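Local coordinates for protein mersacidin decarboxylase (Bacillus sp., PDB 1P3Y) that catalyses the FAD-dependent oxidative decarboxylation of the C-terminal cysteine of mersacidin to an aminoenethiol during biosynthesis of this lantibiotic, at residues S4-K9 with A82-I87; N117-P122 with I147-V152. All blocks are in the same frame, centred on the assembly; numbering follows the deposited sequence.

Contact 1. Residues S4-K9 with A82-I87; sequences SILKDK and ADIYCI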
ATOM      1  N   SER A   4     -33.755   9.261  38.790  1.00 88.98           N
ATOM      2  CA  SER A   4     -32.690  10.211  39.109  1.00 90.18           C
ATOM      3  C   SER A   4     -31.462   9.499  39.678  1.00 88.11           C
ATOM      4  O   SER A   4     -30.419  10.114  39.917  1.00 86.60           O
ATOM      5  CB  SER A   4     -33.207  11.253  40.111  1.00 94.19           C
ATOM      6  OG  SER A   4     -33.805  10.628  41.242  1.00 98.30           O
ATOM      7  N   ILE A   5     -31.601   8.198  39.901  1.00 84.89           N
ATOM      8  CA  ILE A   5     -30.513   7.392  40.436  1.00 85.24           C
ATOM      9  C   ILE A   5     -29.427   7.181  39.372  1.00 83.87           C
ATOM     10  O   ILE A   5     -28.246   7.006  39.686  1.00 84.97           O
ATOM     11  CB  ILE A   5     -31.049   6.009  40.918  1.00 86.94           C
ATOM     12  CG1 ILE A   5     -29.893   5.111  41.371  1.00 88.63           C
ATOM     13  CG2 ILE A   5     -31.843   5.336  39.807  1.00 85.41           C
ATOM     14  CD1 ILE A   5     -29.135   5.641  42.585  1.00 91.43           C
ATOM     15  N   LEU A   6     -29.840   7.214  38.110  1.00 80.01           N
ATOM     16  CA  LEU A   6     -28.933   7.009  36.989  1.00 76.17           C
ATOM     17  C   LEU A   6     -27.995   8.197  36.747  1.00 78.29           C
ATOM     18  O   LEU A   6     -26.875   8.009  36.263  1.00 77.48           O
ATOM     19  CB  LEU A   6     -29.751   6.704  35.721  1.00 68.19           C
ATOM     20  CG  LEU A   6     -30.751   5.538  35.853  1.00 65.51           C
ATOM     21  CD1 LEU A   6     -31.628   5.425  34.613  1.00 61.35           C
ATOM     22  CD2 LEU A   6     -29.998   4.236  36.097  1.00 62.93           C
ATOM     23  N   LYS A   7     -28.446   9.407  37.093  1.00 79.26           N
ATOM     24  CA  LYS A   7     -27.659  10.630  36.895  1.00 76.63           C
ATOM     25  C   LYS A   7     -26.206  10.482  37.345  1.00 75.16           C
ATOM     26  O   LYS A   7     -25.342  11.243  36.929  1.00 74.27           O
ATOM     27  N   ASP A   8     -25.936   9.497  38.188  1.00 75.57           N
ATOM     28  CA  ASP A   8     -24.581   9.286  38.685  1.00 81.27           C
ATOM     29  C   ASP A   8     -24.011   7.908  38.340  1.00 80.22           C
ATOM     30  O   ASP A   8     -23.187   7.352  39.077  1.00 79.30           O
ATOM     31  CB  ASP A   8     -24.555   9.512  40.205  1.00 88.75           C
ATOM     32  CG  ASP A   8     -25.846   9.064  40.888  1.00 96.80           C
ATOM     33  OD1 ASP A   8     -26.088   7.833  40.953  1.00 98.39           O
ATOM     34  OD2 ASP A   8     -26.620   9.950  41.353  1.00 98.67           O
ATOM     35  N   LYS A   9     -24.454   7.365  37.210  1.00 78.22           N
ATOM     36  CA  LYS A   9     -23.996   6.060  36.746  1.00 73.07           C
ATOM     37  C   LYS A   9     -23.330   6.155  35.362  1.00 68.56           C
ATOM     38  O   LYS A   9     -23.654   7.029  34.548  1.00 61.79           O
ATOM     39  CB  LYS A   9     -25.177   5.086  36.691  1.00 74.93           C
ATOM     40  CG  LYS A   9     -25.839   4.832  38.026  1.00 72.56           C
ATOM     41  CD  LYS A   9     -24.883   4.128  38.970  1.00 77.42           C
ATOM     42  CE  LYS A   9     -25.458   3.977  40.375  1.00 74.06           C
ATOM     43  NZ  LYS A   9     -24.567   3.090  41.174  1.00 73.31           N
ATOM     44  N   ALA A  82     -17.960   0.650  33.183  1.00 58.50           N
ATOM     45  CA  ALA A  82     -19.393   0.850  33.092  1.00 60.12           C
ATOM     46  C   ALA A  82     -20.162   0.251  34.262  1.00 61.41           C
ATOM     47  O   ALA A  82     -19.797  -0.805  34.786  1.00 59.84           O
ATOM     48  CB  ALA A  82     -19.902   0.277  31.770  1.00 54.55           C
ATOM     49  N   ASP A  83     -21.215   0.957  34.676  1.00 60.78           N
ATOM     50  CA  ASP A  83     -22.084   0.503  35.758  1.00 61.80           C
ATOM     51  C   ASP A  83     -23.213  -0.253  35.077  1.00 61.92           C
ATOM     52  O   ASP A  83     -23.733  -1.244  35.600  1.00 63.63           O
ATOM     53  CB  ASP A  83     -22.680   1.685  36.537  1.00 63.18           C
ATOM     54  CG  ASP A  83     -21.636   2.486  37.274  1.00 64.95           C
ATOM     55  OD1 ASP A  83     -20.811   1.863  37.982  1.00 68.78           O
ATOM     56  OD2 ASP A  83     -21.647   3.733  37.148  1.00 62.44           O
ATOM     57  N   ILE A  84     -23.599   0.239  33.905  1.00 58.24           N
ATOM     58  CA  ILE A  84     -24.651  -0.391  33.133  1.00 56.62           C
ATOM     59  C   ILE A  84     -24.174  -0.619  31.700  1.00 59.59           C
ATOM     60  O   ILE A  84     -23.622   0.287  31.058  1.00 58.92           O
ATOM     61  CB  ILE A  84     -25.919   0.484  33.112  1.00 57.38           C
ATOM     62  CG1 ILE A  84     -26.452   0.651  34.542  1.00 55.05           C
ATOM     63  CG2 ILE A  84     -26.984  -0.149  32.201  1.00 49.19           C
ATOM     64  CD1 ILE A  84     -27.463   1.776  34.683  1.00 57.47           C
ATOM     65  N   TYR A  85     -24.368  -1.843  31.210  1.00 58.61           N
ATOM     66  CA  TYR A  85     -23.983  -2.195  29.845  1.00 49.79           C
ATOM     67  C   TYR A  85     -25.235  -2.593  29.083  1.00 48.39           C
ATOM     68  O   TYR A  85     -25.901  -3.593  29.375  1.00 47.40           O
ATOM     69  CB  TYR A  85     -22.963  -3.339  29.844  1.00 45.09           C
ATOM     70  CG  TYR A  85     -22.487  -3.772  28.466  1.00 43.45           C
ATOM     71  CD1 TYR A  85     -22.239  -2.840  27.459  1.00 39.85           C
ATOM     72  CD2 TYR A  85     -22.195  -5.119  28.206  1.00 42.23           C
ATOM     73  CE1 TYR A  85     -21.701  -3.239  26.223  1.00 43.93           C
ATOM     74  CE2 TYR A  85     -21.659  -5.530  26.987  1.00 46.36           C
ATOM     75  CZ  TYR A  85     -21.411  -4.587  25.996  1.00 47.55           C
ATOM     76  OH  TYR A  85     -20.873  -5.010  24.794  1.00 46.11           O
ATOM     77  N   CYS A  86     -25.549  -1.786  28.091  1.00 49.56           N
ATOM     78  CA  CYS A  86     -26.719  -2.015  27.294  1.00 49.37           C
ATOM     79  C   CYS A  86     -26.330  -2.122  25.821  1.00 47.64           C
ATOM     80  O   CYS A  86     -25.653  -1.253  25.273  1.00 48.65           O
ATOM     81  CB  CYS A  86     -27.698  -0.861  27.558  1.00 51.81           C
ATOM     82  SG  CYS A  86     -29.031  -0.749  26.398  1.00 71.26           S
ATOM     83  N   ILE A  87     -26.738  -3.214  25.186  1.00 48.73           N
ATOM     84  CA  ILE A  87     -26.447  -3.418  23.777  1.00 44.58           C
ATOM     85  C   ILE A  87     -27.668  -3.088  22.919  1.00 47.76           C
ATOM     86  O   ILE A  87     -28.669  -3.802  22.938  1.00 47.59           O
ATOM     87  CB  ILE A  87     -26.004  -4.872  23.510  1.00 45.87           C
ATOM     88  CG1 ILE A  87     -24.697  -5.147  24.272  1.00 43.53           C
ATOM     89  CG2 ILE A  87     -25.847  -5.112  21.980  1.00 36.23           C
ATOM     90  CD1 ILE A  87     -24.190  -6.596  24.173  1.00 40.90           C
TER
HETATM   91  O   HOH W   1     -20.613   6.283  39.285  1.00 70.42           O
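Asp83 meets Lys9 where the 4-9 loop turns into strand 10-15, and the two CA atoms, Lys9 and Asp83, are 6.0 Å apart. The carboxylate of Asp83 lies against the backbone of Lys9, with OD2 3.3 Å from Lys9 CA. Its CG sits beside its own backbone N (chi1 -65°), and this swings the acid across to the loop. The same OD2 accepts a hydrogen bond from the backbone N of Lys10, which fixes the carboxylate at the start of that strand. The aliphatic part of Lys9 crosses the Asp83 side chain at about a right angle, CD passing 3.7 Å from OD2. Lys9 NZ remains 5.0 Å from Asp83 OD2, so the opposite charges are near each other without forming a salt bridge. A water donates to Asp8 O at 2.8 Å and, more weakly, to Asp83 OD2.

With Ile84 the chain enters strand 84-90, which pairs in parallel with strand 10-15 within the Rossmann-like sheet of this flavoprotein; backbone bonds link Ile84 to Lys10 and Leu12. The Ile84 side chain points at the loop, and its CD1 touches Leu6 CD2 at 3.8 Å, the two side chains crossing at about a right angle. Leu6 also packs on Leu177 of helix 173-183.

Contact 2. Residues N117-P122 with I147-V152; sequences NTIFFP and IVIEPV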
ATOM      1  N   ASN A 117     -25.208  -7.982  34.919  1.00 56.82           N
ATOM      2  CA  ASN A 117     -25.859  -8.582  33.761  1.00 56.89           C
ATOM      3  C   ASN A 117     -26.002  -7.506  32.705  1.00 52.85           C
ATOM      4  O   ASN A 117     -25.922  -6.325  33.018  1.00 49.66           O
ATOM      5  CB  ASN A 117     -27.241  -9.110  34.141  1.00 67.20           C
ATOM      6  CG  ASN A 117     -27.174 -10.403  34.932  1.00 75.82           C
ATOM      7  OD1 ASN A 117     -28.085 -10.697  35.711  1.00 82.82           O
ATOM      8  ND2 ASN A 117     -26.105 -11.194  34.727  1.00 73.91           N
ATOM      9  N   THR A 118     -26.233  -7.917  31.460  1.00 51.95           N
ATOM     10  CA  THR A 118     -26.370  -6.972  30.350  1.00 52.06           C
ATOM     11  C   THR A 118     -27.804  -6.904  29.832  1.00 52.25           C
ATOM     12  O   THR A 118     -28.487  -7.928  29.728  1.00 51.69           O
ATOM     13  CB  THR A 118     -25.451  -7.390  29.150  1.00 52.31           C
ATOM     14  OG1 THR A 118     -24.082  -7.363  29.562  1.00 51.84           O
ATOM     15  CG2 THR A 118     -25.644  -6.461  27.949  1.00 47.09           C
ATOM     16  N   ILE A 119     -28.260  -5.704  29.488  1.00 50.55           N
ATOM     17  CA  ILE A 119     -29.601  -5.576  28.941  1.00 51.69           C
ATOM     18  C   ILE A 119     -29.468  -5.467  27.418  1.00 51.60           C
ATOM     19  O   ILE A 119     -28.730  -4.615  26.921  1.00 48.26           O
ATOM     20  CB  ILE A 119     -30.352  -4.332  29.506  1.00 49.47           C
ATOM     21  CG1 ILE A 119     -31.558  -4.016  28.620  1.00 52.04           C
ATOM     22  CG2 ILE A 119     -29.434  -3.140  29.559  1.00 56.03           C
ATOM     23  CD1 ILE A 119     -32.388  -2.864  29.105  1.00 62.83           C
ATOM     24  N   PHE A 120     -30.185  -6.336  26.697  1.00 50.70           N
ATOM     25  CA  PHE A 120     -30.167  -6.374  25.236  1.00 48.65           C
ATOM     26  C   PHE A 120     -31.409  -5.794  24.581  1.00 50.75           C
ATOM     27  O   PHE A 120     -32.521  -6.003  25.056  1.00 54.07           O
ATOM     28  CB  PHE A 120     -30.059  -7.815  24.736  1.00 50.17           C
ATOM     29  CG  PHE A 120     -28.804  -8.503  25.128  1.00 52.51           C
ATOM     30  CD1 PHE A 120     -28.633  -8.978  26.428  1.00 52.34           C
ATOM     31  CD2 PHE A 120     -27.780  -8.688  24.187  1.00 49.86           C
ATOM     32  CE1 PHE A 120     -27.456  -9.639  26.792  1.00 51.56           C
ATOM     33  CE2 PHE A 120     -26.602  -9.341  24.527  1.00 45.74           C
ATOM     34  CZ  PHE A 120     -26.434  -9.821  25.834  1.00 53.99           C
ATOM     35  N   PHE A 121     -31.216  -5.094  23.469  1.00 49.34           N
ATOM     36  CA  PHE A 121     -32.332  -4.541  22.710  1.00 47.20           C
ATOM     37  C   PHE A 121     -32.257  -5.114  21.296  1.00 46.68           C
ATOM     38  O   PHE A 121     -31.829  -4.439  20.371  1.00 45.22           O
ATOM     39  CB  PHE A 121     -32.262  -3.015  22.633  1.00 47.06           C
ATOM     40  CG  PHE A 121     -32.647  -2.321  23.905  1.00 47.30           C
ATOM     41  CD1 PHE A 121     -31.749  -2.233  24.971  1.00 47.21           C
ATOM     42  CD2 PHE A 121     -33.902  -1.716  24.021  1.00 47.37           C
ATOM     43  CE1 PHE A 121     -32.090  -1.544  26.136  1.00 49.82           C
ATOM     44  CE2 PHE A 121     -34.257  -1.023  25.177  1.00 48.08           C
ATOM     45  CZ  PHE A 121     -33.347  -0.932  26.242  1.00 53.13           C
ATOM     46  N   PRO A 122     -32.678  -6.375  21.115  1.00 47.83           N
ATOM     47  CA  PRO A 122     -32.645  -7.018  19.800  1.00 48.65           C
ATOM     48  C   PRO A 122     -33.354  -6.246  18.699  1.00 49.02           C
ATOM     49  O   PRO A 122     -34.312  -5.514  18.944  1.00 52.72           O
ATOM     50  CB  PRO A 122     -33.302  -8.373  20.057  1.00 48.86           C
ATOM     51  CG  PRO A 122     -32.929  -8.661  21.458  1.00 46.66           C
ATOM     52  CD  PRO A 122     -33.133  -7.326  22.144  1.00 50.54           C
ATOM     53  N   ILE A 147     -31.200  -9.335  30.602  1.00 50.67           N
ATOM     54  CA  ILE A 147     -32.503  -8.784  30.250  1.00 49.75           C
ATOM     55  C   ILE A 147     -32.556  -8.600  28.737  1.00 52.66           C
ATOM     56  O   ILE A 147     -31.565  -8.169  28.123  1.00 51.32           O
ATOM     57  CB  ILE A 147     -32.711  -7.408  30.913  1.00 52.27           C
ATOM     58  CG1 ILE A 147     -32.712  -7.577  32.428  1.00 50.65           C
ATOM     59  CG2 ILE A 147     -34.008  -6.744  30.396  1.00 46.52           C
ATOM     60  CD1 ILE A 147     -32.693  -6.263  33.152  1.00 61.42           C
ATOM     61  N   VAL A 148     -33.712  -8.904  28.144  1.00 51.31           N
ATOM     62  CA  VAL A 148     -33.884  -8.777  26.698  1.00 49.26           C
ATOM     63  C   VAL A 148     -35.148  -8.000  26.302  1.00 50.65           C
ATOM     64  O   VAL A 148     -36.236  -8.564  26.179  1.00 53.32           O
ATOM     65  CB  VAL A 148     -33.898 -10.172  26.044  1.00 42.61           C
ATOM     66  CG1 VAL A 148     -34.062 -10.050  24.554  1.00 42.75           C
ATOM     67  CG2 VAL A 148     -32.625 -10.896  26.375  1.00 46.27           C
ATOM     68  N   ILE A 149     -35.001  -6.696  26.111  1.00 51.84           N
ATOM     69  CA  ILE A 149     -36.125  -5.858  25.724  1.00 52.60           C
ATOM     70  C   ILE A 149     -36.559  -6.264  24.323  1.00 57.60           C
ATOM     71  O   ILE A 149     -35.806  -6.144  23.359  1.00 60.41           O
ATOM     72  CB  ILE A 149     -35.730  -4.374  25.738  1.00 53.16           C
ATOM     73  CG1 ILE A 149     -35.203  -3.987  27.130  1.00 57.58           C
ATOM     74  CG2 ILE A 149     -36.893  -3.517  25.299  1.00 49.68           C
ATOM     75  CD1 ILE A 149     -35.998  -4.548  28.303  1.00 56.94           C
ATOM     76  N   GLU A 150     -37.780  -6.768  24.212  1.00 61.17           N
ATOM     77  CA  GLU A 150     -38.290  -7.209  22.927  1.00 61.89           C
ATOM     78  C   GLU A 150     -38.530  -6.033  21.995  1.00 62.62           C
ATOM     79  O   GLU A 150     -38.735  -4.905  22.427  1.00 62.61           O
ATOM     80  CB  GLU A 150     -39.600  -7.994  23.133  1.00 66.21           C
ATOM     81  CG  GLU A 150     -39.490  -9.149  24.146  1.00 71.90           C
ATOM     82  CD  GLU A 150     -39.846 -10.515  23.559  1.00 74.08           C
ATOM     83  OE1 GLU A 150     -39.378 -11.549  24.120  1.00 72.60           O
ATOM     84  OE2 GLU A 150     -40.599 -10.544  22.549  1.00 72.08           O
ATOM     85  N   PRO A 151     -38.452  -6.273  20.688  1.00 67.56           N
ATOM     86  CA  PRO A 151     -38.698  -5.174  19.749  1.00 69.94           C
ATOM     87  C   PRO A 151     -40.220  -5.061  19.529  1.00 71.34           C
ATOM     88  O   PRO A 151     -40.978  -5.997  19.821  1.00 72.21           O
ATOM     89  CB  PRO A 151     -37.945  -5.619  18.492  1.00 70.63           C
ATOM     90  CG  PRO A 151     -38.058  -7.124  18.555  1.00 70.40           C
ATOM     91  CD  PRO A 151     -37.786  -7.405  20.022  1.00 69.52           C
ATOM     92  N   VAL A 152     -40.668  -3.923  19.017  1.00 70.51           N
ATOM     93  CA  VAL A 152     -42.088  -3.711  18.779  1.00 69.91           C
ATOM     94  C   VAL A 152     -42.410  -3.610  17.293  1.00 71.34           C
ATOM     95  O   VAL A 152     -41.607  -3.124  16.507  1.00 71.71           O
ATOM     96  CB  VAL A 152     -42.576  -2.426  19.490  1.00 68.64           C
ATOM     97  CG1 VAL A 152     -42.556  -2.634  20.985  1.00 69.26           C
ATOM     98  CG2 VAL A 152     -41.680  -1.251  19.137  1.00 62.45           C
TER
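Ile149 lies over one face of the Phe121 ring, its CG1 3.8 Å from the ring centroid and 19° off the normal, a CH-pi contact. The two side chains run side by side in the same direction, and Ile149 CG2 reaches Phe121 CE2 at 3.6 Å. The Phe120 ring has Thr118 CG2 over one face, offset toward the rim, and Ile147 O at its edge, 3.5 Å from CD1.

Strands 119-122 and 147-148 pair in parallel at one margin of the Rossmann-like sheet, joined by a right-handed beta-alpha-beta crossover through helix 132-144. The register is Ile119 with Ile147 and Phe120 with Val148. Phe120 N donates to Ile147 O at 2.7 Å, nearly straight at 173°. Ile149 N donates to Phe120 O at 2.8 Å through a more bent hydrogen bond, 134° at the hydrogen.

On the face carrying Ile119 and Ile147, Ile119 sends CG1 away from its backbone N, bringing CD1 to 3.6 Å from Ile149 CG1. On the other face, Pro122 CG packs on Val148 CG1 at 3.6 Å. Phe120 and Pro122 both reach Leu95 of helix 92-99.

In the fold
Contacts 1 and 2 have centres about 15 Å apart and meet through neighbouring strands 84-90 and 119-122 of one parallel sheet. Probable backbone hydrogen bonds tie the pair: Ile87 N to Ile119 O at 3.0 Å and Phe121 N to Ile87 O at 2.9 Å. Helix 173-183 spans both, since its Ile180 packs on Ile84 and Cys86 of contact 1 and on Ile119 and Phe121 of contact 2. Contact 1 lies away from the flavin pocket and from the active-site residue His75. Contact 2 is nearer to them: the side chain of Pro122 is about 8 Å from a bound FAD, and that of Thr118 about 11 Å from that of His75.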